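Side-chain contacts in cellulase CEL9M (Clostridium cellulolyticum, PDB 1IA6), which probably hydrolyses internal beta-1,4-glucosidic linkages in cellulose, lichenin and cereal beta-D-glucans, as a family 9 glycoside hydrolase: residues L65-S70 with K99-Y104; F115-G120 with S152-E157; Y54-A57 with K62-L65; D12-F17 with L95-Y100. All coordinates share one frame; numbering follows the deposited sequence.

Contact 1: residues L65-S70 with K99-Y104; sequences LPQGYS and KYFTDY
Q67 reaches from helix 64-80 to the rings of F101 and Y104, which lie three residues apart on helix 91-107. Its CB starts out alongside the partner helix, and the first torsion swings CG away from the backbone N (chi1 -173°), so that the rest of the chain closes on the rings. Q67 CG is the first atom to arrive, 4.0 Å from F101 CE1. Next comes the amide carbon: Q67 CD lies 3.9 Å from the same F101 CE1, with the amide and ring planes 72° apart, well away from a stack. At the tip, Q67 OE1 comes 3.8 Å from Y104 CD2, and here the two side chains cross at about a right angle. That oxygen is not left to the rings, because it accepts a hydrogen bond from Y54 N; NE2 has a hydrogen-bond partner outside the two segments. Helices 64-80 and 91-107 belong to the alpha barrel of the family 9 catalytic module, and their segments here run roughly antiparallel, at 131° with axes 10.8 Å apart. That spacing is filled largely by rings and the long glutamine. F101, whose CB is directed toward the other helix, also meets its backbone, with F101 CE1 3.6 Å from Q67 O. One turn further along, S70 CB touches the same ring, 4.2 Å from F101 CZ. The serine hydroxyl turns back into its own helix, where S70 OG donates to P66 O at 2.8 Å; S70 N reaches that carbonyl from the opposite face of its plane.

Contact 2: residues F115-G120 with S152-E157; sequences FYYQVG and SDILSE
The tightest fit here is I154 against Y117: the terminal methyl I154 CD1 sits 3.5 Å from Y117 CD1 and lies over one face of the ring, displaced toward its rim. This is a CH-pi contact, with I154 CD1 3.8 Å from the Y117 ring centroid. The extended chain of I154 (chi2 -178°) carries the methyl out to the ring, crossing the tyrosine at about a right angle, while CG2 of the same residue rests 3.9 Å from Y117 CB. Beyond the ring, Y117 OH is held by N199 N. Strand 115-119 is the middle strand of a small three-stranded antiparallel sheet, and it passes helix 152-169 nearly crosswise, at 103°. The contact slackens toward F115. There L155 CD2 approaches F115 CD2 at 3.7 Å, the two side chains sliding past each other in opposite directions, but I154 CG2 only comes within 4.3 Å of F115 CE2, at the edge of that ring. Toward the other end of the strand the segments part altogether: the Q118 side chain makes no contact with the helix segment, and Q118 NE2 donates instead to G120 O, 3.1 Å away and almost straight, and also to Q201 OE1.

Contact 3: residues Y54-A57 with K62-L65; sequences YHDA and KFGL. With ZN (zinc ion), chain C.
D56 meets the F63 ring at its edge, with D56 CB in the ring plane and 3.8 Å from F63 CD2. The carboxylate stands nearly perpendicular to the ring, the two planes 83° apart, and the two side chains cross at about a right angle. One residue back, the imidazole of H55 binds zinc through NE2 at 2.1 Å; C22, C38 and H39 complete this site of two cysteines and two histidines. The loop carrying H55 and D56 is thus tied to the metal while lying against the short strand 62-63 that leads into helix 64-80, with F63 at the helix N-cap position. The second touch is aliphatic against carbonyl: K62 CG comes within 3.4 Å of Y54 O. Past a bend at chi3 (-73°), K62 NZ reaches the D42 carboxylate in a salt bridge and the carbonyls of G52 and L50, so the buried ammonium has several acceptors. D56 is likewise divided: OD2 is held by Y204 OH, whereas OD1 looks to a water. That water donates two hydrogen bonds, one to D56 OD1 and one to F63 O, each 2.8 Å long.

Contact 4: residues D12-F17 with L95-Y100; sequences DSIIFF and LQQLKY
F17 and Q97 bring the two backbones closest, their CA atoms 7.0 Å apart, where segment 12-17 passes the middle of helix 91-107. Q97 does nearly all the bridging. Its CB points at the other segment, and a bend at chi2 (-57°) folds the amide back so that NE2 meets I14 O. The hydrogen bond is 3.0 Å from Q97 NE2 to I14 O and close to straight, with an N-H...O angle of 165°. The carbonyl oxygen lies practically in the plane of the Q97 amide, whereas the nitrogen is tilted well out of the carbonyl's own plane. Nearer the backbone, the aliphatic part packs too: Q97 CG rests 3.8 Å from I14 CG2. F17 closes in with its CB, 3.6 Å from Q97 NE2, and then sends its ring elsewhere, onto L413 and N416 of helix 413-429 and L74 of helix 64-80. The glutamine is held beyond this contact as well, NE2 also donating to D18 OD1 and OE1 accepting from K21 NZ. With NE2 donating twice and OE1 accepting once, the buried amide has its rotation fixed and its oxygen and nitrogen told apart; the lysine on one end and the aspartate on the other would probably polarise it in the same sense.

Overall arrangement
All four contacts are buried; they differ in chemistry rather than in exposure. Contacts 1 and 4 share helix 91-107 and each turns on a glutamine, yet in contact 4 the amide bonds directly across, while in contact 1 it lies against rings and takes its bond from Y54 of contact 3. Y54 also gives its hydroxyl to the Q97 carbonyl, so the loop of contact 3 bonds to both helices 64-80 and 91-107. Contact 2 is the apolar one, setting the small sheet against helix 152-169; it meets contact 3 where V119 pairs with K62, and contact 1 through L65. Contact 3 alone contains a metal ligand and a bridging water.

Contact 1: residues L65-S70 with K99-Y104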
# COMPACT_ATOMS: atom_id res chain seq x y z
N LEU A 65 0.72 3.83 9.59
CA LEU A 65 0.57 2.42 9.23
C LEU A 65 0.35 2.21 7.74
O LEU A 65 1.08 1.45 7.10
CB LEU A 65 -0.55 1.77 10.05
CG LEU A 65 -0.69 0.25 9.89
CD1 LEU A 65 0.67 -0.43 9.97
CD2 LEU A 65 -1.62 -0.29 10.99
N PRO A 66 -0.67 2.86 7.15
CA PRO A 66 -0.86 2.65 5.71
C PRO A 66 0.29 3.22 4.88
O PRO A 66 0.55 2.75 3.77
CB PRO A 66 -2.20 3.34 5.42
CG PRO A 66 -2.32 4.37 6.51
CD PRO A 66 -1.78 3.64 7.72
N GLN A 67 0.99 4.22 5.41
CA GLN A 67 2.13 4.79 4.68
C GLN A 67 3.22 3.72 4.58
O GLN A 67 3.78 3.48 3.51
CB GLN A 67 2.66 6.03 5.40
CG GLN A 67 3.73 6.81 4.64
CD GLN A 67 3.19 7.99 3.83
OE1 GLN A 67 3.95 8.72 3.20
NE2 GLN A 67 1.87 8.18 3.86
N GLY A 68 3.51 3.07 5.71
CA GLY A 68 4.53 2.04 5.73
C GLY A 68 4.13 0.79 4.97
O GLY A 68 4.93 0.21 4.23
N TYR A 69 2.89 0.36 5.15
CA TYR A 69 2.36 -0.81 4.45
C TYR A 69 2.48 -0.61 2.94
O TYR A 69 2.97 -1.48 2.21
CB TYR A 69 0.88 -1.01 4.81
CG TYR A 69 0.13 -1.94 3.88
CD1 TYR A 69 0.21 -3.32 4.04
CD2 TYR A 69 -0.63 -1.44 2.82
CE1 TYR A 69 -0.47 -4.18 3.17
CE2 TYR A 69 -1.31 -2.29 1.95
CZ TYR A 69 -1.22 -3.66 2.13
OH TYR A 69 -1.87 -4.52 1.27
N SER A 70 2.02 0.54 2.46
CA SER A 70 2.06 0.84 1.03
C SER A 70 3.48 0.80 0.48
O SER A 70 3.72 0.21 -0.57
CB SER A 70 1.42 2.20 0.77
OG SER A 70 0.03 2.15 1.07
N LYS A 99 11.52 5.95 -3.51
CA LYS A 99 12.47 6.81 -2.81
C LYS A 99 11.76 7.98 -2.14
O LYS A 99 12.23 8.50 -1.12
CB LYS A 99 13.55 7.33 -3.77
CG LYS A 99 14.74 7.94 -3.02
CD LYS A 99 15.89 8.27 -3.95
CE LYS A 99 17.14 8.69 -3.17
NZ LYS A 99 16.88 9.87 -2.30
N TYR A 100 10.63 8.40 -2.70
CA TYR A 100 9.89 9.51 -2.09
C TYR A 100 9.38 9.04 -0.72
O TYR A 100 9.28 9.83 0.22
CB TYR A 100 8.73 9.94 -2.97
CG TYR A 100 8.35 11.40 -2.76
CD1 TYR A 100 9.11 12.42 -3.32
CD2 TYR A 100 7.25 11.75 -1.98
CE1 TYR A 100 8.78 13.76 -3.12
CE2 TYR A 100 6.91 13.09 -1.77
CZ TYR A 100 7.68 14.09 -2.33
OH TYR A 100 7.37 15.42 -2.11
N PHE A 101 9.05 7.75 -0.62
CA PHE A 101 8.59 7.17 0.64
C PHE A 101 9.77 7.07 1.62
O PHE A 101 9.70 7.56 2.74
CB PHE A 101 8.06 5.74 0.46
CG PHE A 101 6.60 5.65 0.12
CD1 PHE A 101 5.62 5.93 1.08
CD2 PHE A 101 6.19 5.22 -1.14
CE1 PHE A 101 4.27 5.77 0.79
CE2 PHE A 101 4.84 5.05 -1.44
CZ PHE A 101 3.88 5.33 -0.48
N THR A 102 10.84 6.42 1.18
CA THR A 102 11.98 6.22 2.07
C THR A 102 12.68 7.49 2.54
O THR A 102 13.14 7.54 3.67
CB THR A 102 13.00 5.22 1.46
OG1 THR A 102 13.50 5.72 0.22
CG2 THR A 102 12.32 3.87 1.23
N ASP A 103 12.74 8.51 1.69
CA ASP A 103 13.37 9.77 2.10
C ASP A 103 12.61 10.31 3.31
O ASP A 103 13.20 10.87 4.24
CB ASP A 103 13.32 10.82 0.98
CG ASP A 103 14.40 10.62 -0.06
OD1 ASP A 103 15.32 9.81 0.16
OD2 ASP A 103 14.32 11.29 -1.11
N TYR A 104 11.29 10.16 3.28
CA TYR A 104 10.43 10.62 4.35
C TYR A 104 10.64 9.80 5.62
O TYR A 104 10.73 10.35 6.72
CB TYR A 104 8.97 10.55 3.88
CG TYR A 104 7.91 10.80 4.94
CD1 TYR A 104 7.86 12.01 5.64
CD2 TYR A 104 6.94 9.84 5.21
CE1 TYR A 104 6.86 12.24 6.59
CE2 TYR A 104 5.94 10.06 6.15
CZ TYR A 104 5.91 11.27 6.84
OH TYR A 104 4.92 11.49 7.77

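Contact 2: residues F115-G120 with S152-E157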
# COMPACT_ATOMS: atom_id res chain seq x y z
N PHE A 115 10.81 7.83 16.22
CA PHE A 115 10.22 7.76 14.89
C PHE A 115 8.86 8.44 14.88
O PHE A 115 7.92 7.97 15.53
CB PHE A 115 10.04 6.32 14.43
CG PHE A 115 9.54 6.20 13.02
CD1 PHE A 115 10.35 6.59 11.95
CD2 PHE A 115 8.26 5.73 12.75
CE1 PHE A 115 9.88 6.52 10.64
CE2 PHE A 115 7.78 5.65 11.44
CZ PHE A 115 8.59 6.05 10.38
N TYR A 116 8.76 9.55 14.15
CA TYR A 116 7.51 10.29 14.02
C TYR A 116 6.71 9.57 12.95
O TYR A 116 7.26 9.25 11.89
CB TYR A 116 7.80 11.73 13.59
CG TYR A 116 8.40 12.56 14.69
CD1 TYR A 116 7.59 13.13 15.67
CD2 TYR A 116 9.78 12.73 14.79
CE1 TYR A 116 8.14 13.86 16.72
CE2 TYR A 116 10.34 13.46 15.84
CZ TYR A 116 9.51 14.02 16.80
OH TYR A 116 10.05 14.74 17.84
N TYR A 117 5.43 9.32 13.20
CA TYR A 117 4.65 8.59 12.21
C TYR A 117 3.29 9.13 11.79
O TYR A 117 2.57 8.48 11.03
CB TYR A 117 4.52 7.12 12.63
CG TYR A 117 3.79 6.85 13.93
CD1 TYR A 117 2.40 6.89 13.98
CD2 TYR A 117 4.49 6.49 15.08
CE1 TYR A 117 1.71 6.56 15.16
CE2 TYR A 117 3.82 6.16 16.26
CZ TYR A 117 2.43 6.20 16.29
OH TYR A 117 1.77 5.84 17.44
N GLN A 118 2.92 10.31 12.28
CA GLN A 118 1.67 10.91 11.83
C GLN A 118 1.77 12.42 11.83
O GLN A 118 2.11 13.04 12.84
CB GLN A 118 0.45 10.49 12.66
CG GLN A 118 -0.84 11.04 12.01
CD GLN A 118 -2.14 10.57 12.66
OE1 GLN A 118 -2.29 9.39 13.00
NE2 GLN A 118 -3.09 11.49 12.81
N VAL A 119 1.50 13.00 10.67
CA VAL A 119 1.52 14.45 10.51
C VAL A 119 0.11 14.83 10.09
O VAL A 119 -0.39 14.34 9.07
CB VAL A 119 2.52 14.88 9.42
CG1 VAL A 119 2.37 16.38 9.13
CG2 VAL A 119 3.93 14.58 9.88
N GLY A 120 -0.52 15.68 10.88
CA GLY A 120 -1.88 16.11 10.60
C GLY A 120 -2.84 15.45 11.58
O GLY A 120 -2.52 14.44 12.21
N SER A 152 4.78 -1.02 17.33
CA SER A 152 5.41 -2.18 16.70
C SER A 152 4.97 -2.48 15.28
O SER A 152 5.79 -2.87 14.44
CB SER A 152 5.19 -3.42 17.57
OG SER A 152 5.69 -3.21 18.88
N ASP A 153 3.68 -2.32 14.99
CA ASP A 153 3.20 -2.61 13.65
C ASP A 153 3.68 -1.56 12.65
O ASP A 153 4.17 -1.91 11.57
CB ASP A 153 1.66 -2.72 13.64
CG ASP A 153 0.96 -1.52 14.27
OD1 ASP A 153 1.60 -0.76 15.03
OD2 ASP A 153 -0.24 -1.34 14.01
N ILE A 154 3.57 -0.29 13.01
CA ILE A 154 4.01 0.79 12.14
C ILE A 154 5.52 0.73 11.93
O ILE A 154 6.00 0.83 10.80
CB ILE A 154 3.62 2.16 12.75
CG1 ILE A 154 2.10 2.27 12.80
CG2 ILE A 154 4.23 3.30 11.92
CD1 ILE A 154 1.58 3.60 13.33
N LEU A 155 6.27 0.55 13.01
CA LEU A 155 7.72 0.48 12.94
C LEU A 155 8.18 -0.68 12.07
O LEU A 155 9.14 -0.56 11.31
CB LEU A 155 8.31 0.34 14.35
CG LEU A 155 8.22 1.59 15.22
CD1 LEU A 155 8.60 1.26 16.67
CD2 LEU A 155 9.14 2.66 14.66
N SER A 156 7.48 -1.81 12.17
CA SER A 156 7.84 -2.99 11.40
C SER A 156 7.55 -2.84 9.91
O SER A 156 8.35 -3.26 9.09
CB SER A 156 7.12 -4.23 11.95
OG SER A 156 7.60 -4.54 13.25
N GLU A 157 6.41 -2.26 9.57
CA GLU A 157 6.10 -2.08 8.15
C GLU A 157 7.10 -1.10 7.53
O GLU A 157 7.52 -1.27 6.39
CB GLU A 157 4.67 -1.58 7.95
CG GLU A 157 3.60 -2.66 8.18
CD GLU A 157 3.87 -3.93 7.40
OE1 GLU A 157 4.30 -3.84 6.23
OE2 GLU A 157 3.63 -5.03 7.94

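Contact 3: residues Y54-A57 with K62-L65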
# COMPACT_ATOMS: atom_id res chain seq x y z
N TYR A 54 3.52 10.92 1.52
CA TYR A 54 2.29 11.02 0.74
C TYR A 54 1.02 11.24 1.55
O TYR A 54 0.90 10.77 2.68
CB TYR A 54 2.08 9.73 -0.06
CG TYR A 54 3.13 9.40 -1.09
CD1 TYR A 54 4.36 8.85 -0.72
CD2 TYR A 54 2.87 9.58 -2.45
CE1 TYR A 54 5.29 8.48 -1.68
CE2 TYR A 54 3.79 9.21 -3.41
CZ TYR A 54 5.00 8.66 -3.03
OH TYR A 54 5.90 8.26 -3.99
N HIS A 55 0.07 11.95 0.95
CA HIS A 55 -1.23 12.17 1.57
C HIS A 55 -1.81 10.76 1.56
O HIS A 55 -1.61 10.01 0.59
CB HIS A 55 -2.09 13.08 0.70
CG HIS A 55 -1.52 14.45 0.52
ND1 HIS A 55 -1.70 15.18 -0.63
CD2 HIS A 55 -0.78 15.22 1.35
CE1 HIS A 55 -1.09 16.35 -0.51
NE2 HIS A 55 -0.53 16.40 0.69
N ASP A 56 -2.55 10.39 2.60
CA ASP A 56 -3.11 9.05 2.69
C ASP A 56 -4.12 8.60 1.65
O ASP A 56 -3.95 7.55 1.02
CB ASP A 56 -3.72 8.83 4.08
CG ASP A 56 -4.17 7.40 4.29
OD1 ASP A 56 -3.29 6.52 4.31
OD2 ASP A 56 -5.39 7.15 4.43
N ALA A 57 -5.19 9.37 1.46
CA ALA A 57 -6.22 8.96 0.51
C ALA A 57 -6.75 10.15 -0.27
O ALA A 57 -6.08 10.67 -1.16
CB ALA A 57 -7.35 8.26 1.26
N LYS A 62 -0.92 12.29 6.87
CA LYS A 62 0.05 11.24 6.60
C LYS A 62 -0.03 10.28 7.79
O LYS A 62 0.48 10.56 8.87
CB LYS A 62 1.46 11.84 6.45
CG LYS A 62 1.50 12.88 5.33
CD LYS A 62 2.90 13.37 4.98
CE LYS A 62 3.46 14.30 6.05
NZ LYS A 62 4.67 15.02 5.54
N PHE A 63 -0.74 9.17 7.58
CA PHE A 63 -0.95 8.13 8.59
C PHE A 63 0.15 7.08 8.50
O PHE A 63 0.31 6.45 7.46
CB PHE A 63 -2.31 7.46 8.38
CG PHE A 63 -3.49 8.31 8.78
CD1 PHE A 63 -3.78 8.55 10.12
CD2 PHE A 63 -4.33 8.84 7.81
CE1 PHE A 63 -4.89 9.31 10.49
CE2 PHE A 63 -5.45 9.60 8.17
CZ PHE A 63 -5.73 9.83 9.51
N GLY A 64 0.87 6.88 9.59
CA GLY A 64 1.98 5.93 9.60
C GLY A 64 1.80 4.48 9.18
O GLY A 64 2.66 3.95 8.47
N LEU A 65 0.72 3.83 9.59
CA LEU A 65 0.57 2.42 9.23
C LEU A 65 0.35 2.21 7.74
O LEU A 65 1.08 1.45 7.10
CB LEU A 65 -0.55 1.77 10.05
CG LEU A 65 -0.69 0.25 9.89
CD1 LEU A 65 0.67 -0.43 9.97
CD2 LEU A 65 -1.62 -0.29 10.99
ZN ZN C . 0.86 17.84 1.31
O HOH W 1 -0.76 7.41 5.00

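Contact 4: residues D12-F17 with L95-Y100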
# COMPACT_ATOMS: atom_id res chain seq x y z
N ASP A 12 -0.14 3.20 -15.37
CA ASP A 12 -1.10 4.09 -14.74
C ASP A 12 -1.15 3.93 -13.22
O ASP A 12 -1.19 4.91 -12.50
CB ASP A 12 -2.51 3.87 -15.29
CG ASP A 12 -2.66 4.30 -16.73
OD1 ASP A 12 -1.85 5.13 -17.21
OD2 ASP A 12 -3.61 3.83 -17.38
N SER A 13 -1.16 2.68 -12.74
CA SER A 13 -1.24 2.41 -11.31
C SER A 13 -0.06 2.99 -10.53
O SER A 13 -0.18 3.32 -9.35
CB SER A 13 -1.37 0.91 -11.05
OG SER A 13 -0.20 0.20 -11.42
N ILE A 14 1.09 3.10 -11.19
CA ILE A 14 2.28 3.65 -10.55
C ILE A 14 2.19 5.18 -10.57
O ILE A 14 2.54 5.85 -9.60
CB ILE A 14 3.55 3.22 -11.29
CG1 ILE A 14 3.71 1.70 -11.20
CG2 ILE A 14 4.77 3.94 -10.72
CD1 ILE A 14 4.76 1.13 -12.14
N ILE A 15 1.72 5.72 -11.69
CA ILE A 15 1.57 7.16 -11.86
C ILE A 15 0.64 7.77 -10.82
O ILE A 15 0.83 8.91 -10.38
CB ILE A 15 1.04 7.48 -13.28
CG1 ILE A 15 2.20 7.45 -14.28
CG2 ILE A 15 0.32 8.82 -13.30
CD1 ILE A 15 1.75 7.42 -15.74
N PHE A 16 -0.37 7.01 -10.42
CA PHE A 16 -1.33 7.47 -9.41
C PHE A 16 -0.68 8.13 -8.20
O PHE A 16 -1.14 9.17 -7.73
CB PHE A 16 -2.19 6.30 -8.92
CG PHE A 16 -2.91 6.58 -7.63
CD1 PHE A 16 -3.99 7.45 -7.61
CD2 PHE A 16 -2.47 6.01 -6.44
CE1 PHE A 16 -4.64 7.75 -6.41
CE2 PHE A 16 -3.11 6.31 -5.24
CZ PHE A 16 -4.19 7.18 -5.22
N PHE A 17 0.38 7.52 -7.69
CA PHE A 17 1.05 8.04 -6.50
C PHE A 17 1.49 9.50 -6.60
O PHE A 17 1.58 10.18 -5.58
CB PHE A 17 2.20 7.12 -6.12
CG PHE A 17 1.74 5.77 -5.64
CD1 PHE A 17 1.29 5.61 -4.33
CD2 PHE A 17 1.66 4.69 -6.50
CE1 PHE A 17 0.77 4.39 -3.89
CE2 PHE A 17 1.15 3.47 -6.08
CZ PHE A 17 0.70 3.32 -4.77
N LEU A 95 10.96 3.39 -8.94
CA LEU A 95 12.01 3.70 -7.97
C LEU A 95 11.86 5.11 -7.42
O LEU A 95 12.16 5.37 -6.25
CB LEU A 95 13.39 3.52 -8.60
CG LEU A 95 13.78 2.05 -8.80
CD1 LEU A 95 15.07 1.95 -9.60
CD2 LEU A 95 13.94 1.38 -7.44
N GLN A 96 11.39 6.03 -8.25
CA GLN A 96 11.18 7.40 -7.80
C GLN A 96 10.07 7.43 -6.75
O GLN A 96 10.19 8.12 -5.74
CB GLN A 96 10.82 8.31 -8.97
CG GLN A 96 11.87 8.30 -10.07
CD GLN A 96 11.63 9.35 -11.13
OE1 GLN A 96 10.50 9.54 -11.59
NE2 GLN A 96 12.69 10.04 -11.54
N GLN A 97 8.99 6.69 -6.98
CA GLN A 97 7.87 6.67 -6.02
C GLN A 97 8.35 6.09 -4.70
O GLN A 97 8.01 6.60 -3.63
CB GLN A 97 6.71 5.82 -6.55
CG GLN A 97 6.27 6.14 -7.98
CD GLN A 97 5.87 7.59 -8.16
OE1 GLN A 97 6.65 8.50 -7.87
NE2 GLN A 97 4.67 7.82 -8.66
N LEU A 98 9.14 5.03 -4.78
CA LEU A 98 9.66 4.39 -3.58
C LEU A 98 10.62 5.28 -2.80
O LEU A 98 10.53 5.38 -1.58
CB LEU A 98 10.35 3.07 -3.95
CG LEU A 98 9.39 1.97 -4.39
CD1 LEU A 98 10.14 0.84 -5.08
CD2 LEU A 98 8.64 1.45 -3.18
N LYS A 99 11.52 5.95 -3.51
CA LYS A 99 12.47 6.81 -2.81
C LYS A 99 11.76 7.98 -2.14
O LYS A 99 12.23 8.50 -1.12
CB LYS A 99 13.55 7.33 -3.77
CG LYS A 99 14.74 7.94 -3.02
CD LYS A 99 15.89 8.27 -3.95
CE LYS A 99 17.14 8.69 -3.17
NZ LYS A 99 16.88 9.87 -2.30
N TYR A 100 10.63 8.40 -2.70
CA TYR A 100 9.89 9.51 -2.09
C TYR A 100 9.38 9.04 -0.72
O TYR A 100 9.28 9.83 0.22
CB TYR A 100 8.73 9.94 -2.97
CG TYR A 100 8.35 11.40 -2.76
CD1 TYR A 100 9.11 12.42 -3.32
CD2 TYR A 100 7.25 11.75 -1.98
CE1 TYR A 100 8.78 13.76 -3.12
CE2 TYR A 100 6.91 13.09 -1.77
CZ TYR A 100 7.68 14.09 -2.33
OH TYR A 100 7.37 15.42 -2.11